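Local coordinates for protein dehydrogenase (Sinorhizobium meliloti, PDB 3UOE) that probably works as an oxidoreductase of the malate/L-lactate dehydrogenase (LDH2/MDH2) family, although its own substrate is not established, at residues A97-V102 and I131-N136; L166-G171 and A238-P243; A262-N267 and G285-L290. All coordinates share one frame; numbering follows the deposited sequence.

Contact 1 (A97-V102 and I131-N136); sequences ASFLSV and IAAIRN
Five backbone hydrogen bonds pair strand 99-102 with strand 131-135 in parallel. Ile131 N gives to Ser98 O at 2.9 Å. Leu100 then uses both its groups: its N gives to Ile131 O, and its O takes Ala133 N at 2.8 Å. Val102 does the same, with N to Ala133 O and O from Arg135 N at 3.0 Å. Leu100 O also receives a CA-H...O contact from Ala132 CA at 3.2 Å.

Phe99, Ile131 and Ala133 share one face. The Phe99 ring, with CG anti to the backbone N (chi1 -166°), brings CD2 to 3.5 Å from Ile131 CG2 and CZ to Ala133 CB. On the other face Val102 CB meets Ile134 CG1 at 4.0 Å. Ser98 OG is hydrogen-bonded to Ser98 of the second subunit, so its polar end is taken up at the dimer interface.

Ala132 and Ile134 pair on their far side with Leu288 and Asp286 of strand 285-291, and Ser101 pairs with Thr93 of strand 91-96. Helix 109-127 covers the face of Leu100, Ala132 and Ile134. It links the two strands as a beta-alpha-beta crossover.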
loop_
_atom_site.group_PDB
_atom_site.type_symbol
_atom_site.label_atom_id
_atom_site.label_comp_id
_atom_site.label_asym_id
_atom_site.label_seq_id
_atom_site.Cartn_x
_atom_site.Cartn_y
_atom_site.Cartn_z
ATOM N N ALA A 97 -22.971 -4.034 6.109
ATOM C CA ALA A 97 -22.702 -5.453 6.295
ATOM C C ALA A 97 -21.212 -5.766 6.471
ATOM O O ALA A 97 -20.854 -6.683 7.209
ATOM C CB ALA A 97 -23.298 -6.274 5.132
ATOM N N SER A 98 -20.346 -5.009 5.806
ATOM C CA SER A 98 -18.916 -5.332 5.831
ATOM C C SER A 98 -18.063 -4.247 6.475
ATOM O O SER A 98 -16.834 -4.291 6.399
ATOM C CB SER A 98 -18.392 -5.617 4.417
ATOM O OG SER A 98 -19.041 -6.729 3.845
ATOM N N PHE A 99 -18.710 -3.282 7.118
ATOM C CA PHE A 99 -18.002 -2.101 7.591
ATOM C C PHE A 99 -18.244 -1.860 9.073
ATOM O O PHE A 99 -19.346 -1.479 9.477
ATOM C CB PHE A 99 -18.411 -0.868 6.778
ATOM C CG PHE A 99 -17.492 0.321 6.965
ATOM C CD1 PHE A 99 -17.414 0.977 8.194
ATOM C CD2 PHE A 99 -16.718 0.789 5.908
ATOM C CE1 PHE A 99 -16.578 2.068 8.368
ATOM C CE2 PHE A 99 -15.877 1.879 6.072
ATOM C CZ PHE A 99 -15.807 2.523 7.311
ATOM N N LEU A 100 -17.200 -2.075 9.872
ATOM C CA LEU A 100 -17.275 -1.881 11.317
ATOM C C LEU A 100 -16.644 -0.541 11.687
ATOM O O LEU A 100 -15.455 -0.314 11.455
ATOM C CB LEU A 100 -16.522 -2.995 12.042
ATOM C CG LEU A 100 -16.982 -3.577 13.385
ATOM C CD1 LEU A 100 -15.779 -3.704 14.321
ATOM C CD2 LEU A 100 -18.090 -2.800 14.057
ATOM N N SER A 101 -17.447 0.340 12.267
ATOM C CA SER A 101 -16.957 1.601 12.797
ATOM C C SER A 101 -16.670 1.461 14.286
ATOM O O SER A 101 -17.555 1.103 15.062
ATOM C CB SER A 101 -18.001 2.694 12.579
ATOM O OG SER A 101 -17.555 3.908 13.136
ATOM N N VAL A 102 -15.438 1.741 14.691
ATOM C CA VAL A 102 -15.047 1.541 16.083
ATOM C C VAL A 102 -14.659 2.848 16.744
ATOM O O VAL A 102 -13.777 3.563 16.274
ATOM C CB VAL A 102 -13.860 0.531 16.234
ATOM C CG1 VAL A 102 -13.522 0.304 17.707
ATOM C CG2 VAL A 102 -14.181 -0.785 15.569
ATOM N N ILE A 131 -13.980 -4.570 6.869
ATOM C CA ILE A 131 -13.081 -3.538 7.343
ATOM C C ILE A 131 -13.528 -2.990 8.689
ATOM O O ILE A 131 -14.716 -2.781 8.919
ATOM C CB ILE A 131 -12.995 -2.372 6.336
ATOM C CG1 ILE A 131 -12.021 -1.302 6.839
ATOM C CG2 ILE A 131 -14.396 -1.790 6.079
ATOM C CD1 ILE A 131 -11.506 -0.359 5.739
ATOM N N ALA A 132 -12.564 -2.771 9.572
ATOM C CA ALA A 132 -12.800 -2.037 10.798
ATOM C C ALA A 132 -12.014 -0.718 10.778
ATOM O O ALA A 132 -10.794 -0.692 10.542
ATOM C CB ALA A 132 -12.432 -2.888 12.020
ATOM N N ALA A 133 -12.733 0.377 10.998
ATOM C CA ALA A 133 -12.145 1.704 10.975
ATOM C C ALA A 133 -12.205 2.289 12.375
ATOM O O ALA A 133 -13.287 2.588 12.888
ATOM C CB ALA A 133 -12.878 2.596 9.978
ATOM N N ILE A 134 -11.031 2.456 12.977
ATOM C CA ILE A 134 -10.899 2.811 14.387
ATOM C C ILE A 134 -10.488 4.258 14.589
ATOM O O ILE A 134 -9.583 4.755 13.922
ATOM C CB ILE A 134 -9.819 1.932 15.079
ATOM C CG1 ILE A 134 -10.128 0.443 14.902
ATOM C CG2 ILE A 134 -9.677 2.300 16.549
ATOM C CD1 ILE A 134 -8.897 -0.438 15.023
ATOM N N ARG A 135 -11.152 4.922 15.527
ATOM C CA ARG A 135 -10.779 6.264 15.949
ATOM C C ARG A 135 -10.671 6.251 17.466
ATOM O O ARG A 135 -11.066 5.278 18.106
ATOM C CB ARG A 135 -11.825 7.294 15.498
ATOM C CG ARG A 135 -13.168 7.172 16.213
ATOM C CD ARG A 135 -14.268 7.933 15.480
ATOM N NE ARG A 135 -15.535 7.912 16.204
ATOM C CZ ARG A 135 -16.463 6.960 16.087
ATOM N NH1 ARG A 135 -16.276 5.927 15.268
ATOM N NH2 ARG A 135 -17.582 7.034 16.801
ATOM N N ASN A 136 -10.123 7.319 18.038
ATOM C CA ASN A 136 -10.098 7.490 19.487
ATOM C C ASN A 136 -9.492 6.284 20.207
ATOM O O ASN A 136 -9.998 5.845 21.247
ATOM C CB ASN A 136 -11.514 7.786 19.999
ATOM C CG ASN A 136 -11.528 8.412 21.391
ATOM O OD1 ASN A 136 -10.584 9.086 21.797
ATOM N ND2 ASN A 136 -12.618 8.197 22.120
#

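Contact 2 (L166-G171 and A238-P243); sequences LVHPFG and AGAIAP
His168 lays its imidazole against the backbone of 240-243. Ile241 O sits over one ring face, 3.4 Å above the plane and toward the rim. Ala240 CB lies at the ring edge, in plane, 3.8 Å from His168 CD2. CG stands between the backbone N and the carbonyl carbon (chi1 60°), which turns the ring to the partner segment. The far end of the ring reaches Ala242, with His168 NE2 3.7 Å from Ala242 CB. Pro243 crosses the His168 side chain at about a right angle, and Pro243 CD packs 3.3 Å from His168 O. The CB of Val167 is directed away from the partner segment, but Val167 CG1 still lies 3.3 Å from Ile241 O.

Two backbone bonds make a single bridge at Val167 and Ile241. Ile241 N gives to Leu166 O at 2.8 Å. His168 N gives to Ile241 O with an N-H...O angle of 153°. Leu166 and Val167 both face Ile177, a classic beta bulge.

The bond from His168 ND1 to Pro169 O, 2.8 Å, helps to set the ring's rotation. It lies in the ring plane but above the carbonyl plane. A leucine here would probably leave Pro169 O without this donor and Ile241 O without its flat cover.

Because ND1 is the donor in this bond, it carries a proton. Ile241 O takes the backbone N-H of His168 and lies against the ring of the same residue. The contact thus combines directed backbone bonds with apolar and ring packing, and no salt bridge joins the segments.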
loop_
_atom_site.group_PDB
_atom_site.type_symbol
_atom_site.label_atom_id
_atom_site.label_comp_id
_atom_site.label_asym_id
_atom_site.label_seq_id
_atom_site.Cartn_x
_atom_site.Cartn_y
_atom_site.Cartn_z
ATOM N N LEU A 166 4.740 14.252 10.999
ATOM C CA LEU A 166 6.174 14.133 11.232
ATOM C C LEU A 166 6.973 14.095 9.942
ATOM O O LEU A 166 8.203 14.191 9.964
ATOM C CB LEU A 166 6.471 12.874 12.045
ATOM C CG LEU A 166 5.865 12.874 13.447
ATOM C CD1 LEU A 166 5.906 11.473 14.050
ATOM C CD2 LEU A 166 6.564 13.907 14.336
ATOM N N VAL A 167 6.271 13.978 8.822
ATOM C CA VAL A 167 6.894 13.671 7.542
ATOM C C VAL A 167 6.558 14.754 6.537
ATOM O O VAL A 167 5.399 15.144 6.408
ATOM C CB VAL A 167 6.356 12.325 6.997
ATOM C CG1 VAL A 167 6.886 12.040 5.586
ATOM C CG2 VAL A 167 6.685 11.179 7.965
ATOM N N HIS A 168 7.552 15.246 5.812
ATOM C CA HIS A 168 7.256 16.257 4.802
ATOM C C HIS A 168 6.918 15.615 3.472
ATOM O O HIS A 168 7.355 14.509 3.191
ATOM C CB HIS A 168 8.404 17.261 4.644
ATOM C CG HIS A 168 9.700 16.652 4.222
ATOM N ND1 HIS A 168 9.919 16.163 2.951
ATOM C CD2 HIS A 168 10.869 16.498 4.891
ATOM C CE1 HIS A 168 11.158 15.713 2.860
ATOM N NE2 HIS A 168 11.757 15.905 4.025
ATOM N N PRO A 169 6.135 16.310 2.643
ATOM C CA PRO A 169 5.874 15.768 1.307
ATOM C C PRO A 169 7.160 15.758 0.493
ATOM O O PRO A 169 8.113 16.468 0.826
ATOM C CB PRO A 169 4.892 16.776 0.703
ATOM C CG PRO A 169 4.405 17.617 1.853
ATOM C CD PRO A 169 5.511 17.628 2.841
ATOM N N PHE A 170 7.183 14.959 -0.564
ATOM C CA PHE A 170 8.255 15.034 -1.534
ATOM C C PHE A 170 8.215 16.441 -2.139
ATOM O O PHE A 170 7.157 16.910 -2.552
ATOM C CB PHE A 170 8.058 13.958 -2.603
ATOM C CG PHE A 170 9.142 13.920 -3.635
ATOM C CD1 PHE A 170 10.374 13.358 -3.347
ATOM C CD2 PHE A 170 8.931 14.451 -4.899
ATOM C CE1 PHE A 170 11.382 13.331 -4.299
ATOM C CE2 PHE A 170 9.935 14.419 -5.865
ATOM C CZ PHE A 170 11.162 13.863 -5.564
ATOM N N GLY A 171 9.353 17.131 -2.155
ATOM C CA GLY A 171 9.408 18.495 -2.667
ATOM C C GLY A 171 9.074 19.573 -1.644
ATOM O O GLY A 171 9.147 20.767 -1.952
ATOM N N ALA A 238 12.296 18.377 15.888
ATOM C CA ALA A 238 11.441 19.537 15.708
ATOM C C ALA A 238 11.233 19.836 14.230
ATOM O O ALA A 238 10.605 20.841 13.878
ATOM C CB ALA A 238 12.040 20.748 16.421
ATOM N N GLY A 239 11.757 18.962 13.370
ATOM C CA GLY A 239 11.717 19.187 11.936
ATOM C C GLY A 239 10.740 18.291 11.197
ATOM O O GLY A 239 9.586 18.153 11.593
ATOM N N ALA A 240 11.212 17.679 10.114
ATOM C CA ALA A 240 10.385 16.790 9.314
ATOM C C ALA A 240 11.215 15.684 8.667
ATOM O O ALA A 240 12.361 15.892 8.259
ATOM C CB ALA A 240 9.585 17.574 8.260
ATOM N N ILE A 241 10.621 14.500 8.592
ATOM C CA ILE A 241 11.285 13.328 8.066
ATOM C C ILE A 241 10.894 13.192 6.609
ATOM O O ILE A 241 9.791 13.571 6.222
ATOM C CB ILE A 241 10.864 12.062 8.856
ATOM C CG1 ILE A 241 11.306 12.179 10.319
ATOM C CG2 ILE A 241 11.444 10.806 8.231
ATOM C CD1 ILE A 241 10.659 11.155 11.254
ATOM N N ALA A 242 11.807 12.670 5.797
ATOM C CA ALA A 242 11.527 12.439 4.384
ATOM C C ALA A 242 10.699 11.167 4.196
ATOM O O ALA A 242 10.749 10.257 5.024
ATOM C CB ALA A 242 12.827 12.351 3.589
ATOM N N PRO A 243 9.913 11.115 3.115
ATOM C CA PRO A 243 9.231 9.881 2.723
ATOM C C PRO A 243 10.274 8.911 2.186
ATOM O O PRO A 243 11.321 9.352 1.725
ATOM C CB PRO A 243 8.347 10.338 1.560
ATOM C CG PRO A 243 9.118 11.512 0.978
ATOM C CD PRO A 243 9.582 12.231 2.214
#

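Contact 3 (A262-N267 and G285-L290); sequences ALAGSN and GDLLIL
Leu263 and Leu287 make most of the apolar packing, with Ala264 CB beside them. The two leucine side chains cross at about a right angle. The CD2 branch of Leu287 lies 3.8 Å from Leu263 CB. Leu287 CD1 is 4.2 Å from Leu263 CD1. In Leu287, CG is anti to the carbonyl carbon (chi1 -65°), and the methyl end is carried back to the helix. Ala264 CB rests near the strand backbone, 4.1 Å from Asp286 O.

The close fit is at Gly285. Ser266 OG stands 3.2 Å from Gly285 CA, and Ser266 CB is 3.3 Å from Gly285 N. A CB on Gly285 would point toward segment 262-267 and run into Ser266 OG, so the missing CB is what lets the chain pass. No hydrogen bond crosses the contact. Gly285 N is instead taken by Thr162 OG1, and Asp286 turns away to bond Ser161.

The other side is looser. Gly265, with positive phi of 69°, takes the chain out of the helix, and a CB there would point away from the strand. The CB of Asn267 also points away. Both residues are partly exposed and make no contact with the strand.

Val260 and Leu259, earlier in the helix, add to the packing on Leu287. Strand 285-291 lies between strands 129-137 and 156-161 in the mixed sheet. The arrangement is the C-terminal end of a helix laid on one face of a sheet, with helix 109-127 on the other: alpha/beta layering.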
loop_
_atom_site.group_PDB
_atom_site.type_symbol
_atom_site.label_atom_id
_atom_site.label_comp_id
_atom_site.label_asym_id
_atom_site.label_seq_id
_atom_site.Cartn_x
_atom_site.Cartn_y
_atom_site.Cartn_z
ATOM N N ALA A 262 -10.728 9.542 6.074
ATOM C CA ALA A 262 -12.031 9.395 5.433
ATOM C C ALA A 262 -12.865 8.305 6.075
ATOM O O ALA A 262 -14.044 8.494 6.324
ATOM C CB ALA A 262 -11.862 9.103 3.951
ATOM N N LEU A 263 -12.247 7.158 6.342
ATOM C CA LEU A 263 -12.984 5.996 6.816
ATOM C C LEU A 263 -13.098 5.919 8.335
ATOM O O LEU A 263 -14.171 5.606 8.858
ATOM C CB LEU A 263 -12.373 4.715 6.244
ATOM C CG LEU A 263 -12.371 4.707 4.709
ATOM C CD1 LEU A 263 -11.640 3.480 4.141
ATOM C CD2 LEU A 263 -13.802 4.763 4.195
ATOM N N ALA A 264 -11.997 6.194 9.038
ATOM C CA ALA A 264 -11.984 6.134 10.496
ATOM C C ALA A 264 -12.591 7.385 11.118
ATOM O O ALA A 264 -13.071 7.346 12.253
ATOM C CB ALA A 264 -10.566 5.921 11.024
ATOM N N GLY A 265 -12.560 8.490 10.372
ATOM C CA GLY A 265 -13.048 9.763 10.873
ATOM C C GLY A 265 -12.137 10.282 11.971
ATOM O O GLY A 265 -12.577 10.903 12.931
ATOM N N SER A 266 -10.849 10.001 11.836
ATOM C CA SER A 266 -9.853 10.539 12.743
ATOM C C SER A 266 -9.373 11.853 12.138
ATOM O O SER A 266 -9.801 12.227 11.050
ATOM C CB SER A 266 -8.688 9.562 12.861
ATOM O OG SER A 266 -8.294 9.099 11.574
ATOM N N ASN A 267 -8.475 12.544 12.825
ATOM C CA ASN A 267 -7.940 13.797 12.309
ATOM C C ASN A 267 -6.762 13.624 11.355
ATOM O O ASN A 267 -5.978 12.672 11.472
ATOM C CB ASN A 267 -7.575 14.723 13.467
ATOM C CG ASN A 267 -8.802 15.246 14.185
ATOM O OD1 ASN A 267 -9.156 14.772 15.254
ATOM N ND2 ASN A 267 -9.480 16.194 13.572
ATOM N N GLY A 285 -6.025 7.669 13.410
ATOM C CA GLY A 285 -6.928 6.595 13.032
ATOM C C GLY A 285 -6.188 5.332 12.635
ATOM O O GLY A 285 -4.977 5.355 12.417
ATOM N N ASP A 286 -6.924 4.225 12.549
ATOM C CA ASP A 286 -6.376 2.935 12.136
ATOM C C ASP A 286 -7.417 2.215 11.301
ATOM O O ASP A 286 -8.612 2.364 11.529
ATOM C CB ASP A 286 -6.014 2.057 13.336
ATOM C CG ASP A 286 -5.653 2.868 14.567
ATOM O OD1 ASP A 286 -6.583 3.328 15.260
ATOM O OD2 ASP A 286 -4.445 3.050 14.833
ATOM N N LEU A 287 -6.934 1.446 10.333
ATOM C CA LEU A 287 -7.765 0.645 9.473
ATOM C C LEU A 287 -7.255 -0.785 9.501
ATOM O O LEU A 287 -6.042 -1.029 9.451
ATOM C CB LEU A 287 -7.723 1.154 8.035
ATOM C CG LEU A 287 -8.285 2.538 7.738
ATOM C CD1 LEU A 287 -8.081 2.907 6.261
ATOM C CD2 LEU A 287 -9.760 2.624 8.145
ATOM N N LEU A 288 -8.197 -1.717 9.588
ATOM C CA LEU A 288 -7.918 -3.132 9.462
ATOM C C LEU A 288 -8.824 -3.708 8.374
ATOM O O LEU A 288 -10.041 -3.589 8.441
ATOM C CB LEU A 288 -8.169 -3.851 10.790
ATOM C CG LEU A 288 -8.091 -5.379 10.709
ATOM C CD1 LEU A 288 -6.660 -5.841 10.436
ATOM C CD2 LEU A 288 -8.635 -6.029 11.973
ATOM N N ILE A 289 -8.224 -4.298 7.352
ATOM C CA ILE A 289 -8.991 -4.967 6.318
ATOM C C ILE A 289 -8.654 -6.441 6.340
ATOM O O ILE A 289 -7.491 -6.818 6.201
ATOM C CB ILE A 289 -8.665 -4.426 4.929
ATOM C CG1 ILE A 289 -9.163 -2.994 4.793
ATOM C CG2 ILE A 289 -9.284 -5.315 3.852
ATOM C CD1 ILE A 289 -8.354 -2.176 3.821
ATOM N N LEU A 290 -9.673 -7.268 6.536
ATOM C CA LEU A 290 -9.499 -8.713 6.494
ATOM C C LEU A 290 -10.121 -9.274 5.226
ATOM O O LEU A 290 -11.136 -8.771 4.739
ATOM C CB LEU A 290 -10.123 -9.381 7.718
ATOM C CG LEU A 290 -9.469 -9.070 9.062
ATOM C CD1 LEU A 290 -10.329 -9.632 10.192
ATOM C CD2 LEU A 290 -8.044 -9.642 9.112
#

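In the fold
Contact 1 comes first along the chain. It closes a beta-alpha-beta unit, with helix 109-127 between its two strands. Contact 2 follows and closes a longer excursion of 66 residues, joining the loop after strand 156-161 to short strand 240-241. Helix 246-264 comes next, and contact 3 closes the loop of 17 residues, without helix or strand, that leads from its end to strand 285-291. The three are in series and none encloses or crosses another. Contacts 1 and 3 lie side by side, their centres 7 Å apart, because strands 129-137 and 285-291 are neighbours in the mixed sheet. Contact 2 stands off, its centre 29 Å from that of contact 1. All three touch the second subunit.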